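Long-range contact in galactitol 1-phosphate 5-dehydrogenase (PDB 4UEJ), which oxidises galactitol 1-phosphate to D-tagatose 6-phosphate with NAD(+), as a zinc-containing member of the alcohol dehydrogenase family: residues I177-A182 with R309-E314. Sequence-based numbering, arbitrary orientation.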
loop_
_atom_site.group_PDB
_atom_site.type_symbol
_atom_site.label_atom_id
_atom_site.label_comp_id
_atom_site.label_asym_id
_atom_site.label_seq_id
_atom_site.Cartn_x
_atom_site.Cartn_y
_atom_site.Cartn_z
ATOM N N ILE A 177 16.397 -5.917 11.755
ATOM C CA ILE A 177 17.638 -5.183 11.531
ATOM C C ILE A 177 18.773 -6.120 11.191
ATOM O O ILE A 177 19.485 -5.909 10.203
ATOM C CB ILE A 177 18.021 -4.356 12.757
ATOM C CG1 ILE A 177 16.990 -3.244 12.962
ATOM C CG2 ILE A 177 19.438 -3.807 12.603
ATOM C CD1 ILE A 177 17.131 -2.524 14.285
ATOM N N GLN A 178 18.935 -7.160 12.008
ATOM C CA GLN A 178 19.989 -8.138 11.801
ATOM C C GLN A 178 19.858 -8.838 10.455
ATOM O O GLN A 178 20.858 -9.048 9.760
ATOM C CB GLN A 178 19.987 -9.166 12.935
ATOM C CG GLN A 178 20.203 -8.570 14.303
ATOM C CD GLN A 178 20.257 -9.637 15.373
ATOM O OE1 GLN A 178 20.621 -10.772 15.096
ATOM N NE2 GLN A 178 19.888 -9.281 16.598
ATOM N N CYS A 179 18.626 -9.188 10.080
ATOM C CA CYS A 179 18.412 -9.867 8.806
ATOM C C CYS A 179 18.704 -8.936 7.624
ATOM O O CYS A 179 19.356 -9.346 6.670
ATOM C CB CYS A 179 16.993 -10.412 8.708
ATOM S SG CYS A 179 16.735 -11.835 9.806
ATOM N N ALA A 180 18.262 -7.687 7.720
ATOM C CA ALA A 180 18.536 -6.708 6.664
ATOM C C ALA A 180 20.029 -6.560 6.409
ATOM O O ALA A 180 20.468 -6.492 5.267
ATOM C CB ALA A 180 17.920 -5.353 7.014
ATOM N N VAL A 181 20.815 -6.497 7.475
ATOM C CA VAL A 181 22.257 -6.391 7.329
ATOM C C VAL A 181 22.818 -7.633 6.643
ATOM O O VAL A 181 23.633 -7.537 5.727
ATOM C CB VAL A 181 22.936 -6.182 8.696
ATOM C CG1 VAL A 181 24.437 -6.226 8.550
ATOM C CG2 VAL A 181 22.485 -4.848 9.273
ATOM N N ALA A 182 22.350 -8.799 7.069
ATOM C CA ALA A 182 22.886 -10.053 6.571
ATOM C C ALA A 182 22.544 -10.281 5.097
ATOM O O ALA A 182 23.279 -10.961 4.364
ATOM C CB ALA A 182 22.361 -11.211 7.427
ATOM N N ARG A 309 25.921 -17.631 11.963
ATOM C CA ARG A 309 26.313 -16.645 12.967
ATOM C C ARG A 309 26.052 -15.221 12.511
ATOM O O ARG A 309 26.747 -14.300 12.923
ATOM C CB ARG A 309 27.805 -16.790 13.315
ATOM C CG ARG A 309 28.231 -18.152 13.770
ATOM C CD ARG A 309 27.264 -18.741 14.753
ATOM N NE ARG A 309 27.869 -19.850 15.490
ATOM C CZ ARG A 309 27.190 -20.900 15.941
ATOM N NH1 ARG A 309 25.883 -20.992 15.722
ATOM N NH2 ARG A 309 27.818 -21.860 16.608
ATOM N N LYS A 310 25.058 -15.033 11.655
ATOM C CA LYS A 310 24.743 -13.700 11.159
ATOM C C LYS A 310 23.720 -13.018 12.055
ATOM O O LYS A 310 23.462 -11.823 11.928
ATOM C CB LYS A 310 24.211 -13.763 9.726
ATOM C CG LYS A 310 25.001 -14.645 8.788
ATOM C CD LYS A 310 26.241 -13.960 8.273
ATOM C CE LYS A 310 26.134 -13.706 6.765
ATOM N NZ LYS A 310 26.084 -14.953 5.940
ATOM N N LEU A 311 23.111 -13.792 12.948
ATOM C CA LEU A 311 22.116 -13.254 13.857
ATOM C C LEU A 311 22.610 -13.375 15.288
ATOM O O LEU A 311 23.366 -14.284 15.619
ATOM C CB LEU A 311 20.774 -13.975 13.683
ATOM C CG LEU A 311 20.160 -13.988 12.280
ATOM C CD1 LEU A 311 18.735 -14.508 12.310
ATOM C CD2 LEU A 311 20.187 -12.601 11.640
ATOM N N SER A 312 22.205 -12.442 16.137
ATOM C CA SER A 312 22.611 -12.481 17.529
ATOM C C SER A 312 21.384 -12.473 18.430
ATOM O O SER A 312 20.637 -11.502 18.453
ATOM C CB SER A 312 23.529 -11.292 17.826
ATOM O OG SER A 312 23.915 -11.255 19.181
ATOM N N LEU A 313 21.170 -13.551 19.178
ATOM C CA LEU A 313 19.943 -13.678 19.964
ATOM C C LEU A 313 20.116 -13.323 21.438
ATOM O O LEU A 313 19.205 -12.772 22.060
ATOM C CB LEU A 313 19.390 -15.103 19.862
ATOM C CG LEU A 313 19.262 -15.683 18.461
ATOM C CD1 LEU A 313 18.777 -17.134 18.551
ATOM C CD2 LEU A 313 18.309 -14.818 17.627
ATOM N N GLU A 314 21.271 -13.645 22.010
ATOM C CA GLU A 314 21.463 -13.423 23.440
ATOM C C GLU A 314 21.077 -12.005 23.919
ATOM O O GLU A 314 20.412 -11.873 24.948
ATOM C CB GLU A 314 22.916 -13.731 23.835
ATOM C CG GLU A 314 23.125 -13.820 25.337
ATOM C CD GLU A 314 22.222 -14.857 25.986
ATOM O OE1 GLU A 314 21.991 -15.919 25.368
ATOM O OE2 GLU A 314 21.730 -14.596 27.104
HETATM O O HOH W 1 23.407 -9.475 10.561
HETATM O O HOH W 2 23.707 -13.468 3.856
#
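The carboxamide of Gln-178 pairs with the backbone of Ser-312 through both its polar atoms. Ser-312 N donates to Gln-178 OE1 over an unusually short 2.5 Å, a nearly straight bond whose donor is tilted 31° from the carbonyl plane, and Gln-178 NE2 returns a bond of 3.0 Å to Ser-312 O, which lies close to the amide plane. The side chain, extended beyond CG (chi2 -177°), spans from helix 171-182 to the loop between helix 297-307 and strand 317-321. A water donates to Gln-178 O and Lys-310 O; Gln-178 O also accepts the helical bond from Ala-182 N. Nearer the helix, Leu-311 CD2 packs on Gln-178 CB at 3.7 Å and reaches Cys-179 SG at 4.0 Å, beside Ile-146 of helix 143-155. Ala-182 CB meets Lys-310 CB, whereas the lysine's ammonium is paired with Glu-308. A leucine in place of Gln-178 would probably leave the Ser-312 N-H and carbonyl without their mates. A GxGxxG pattern runs from the turn before helix 171-182 into its first turn, consistent with the first helix of a Rossmann fold; one amide matched to both backbone polar groups of a single residue probably holds the loop against that helix.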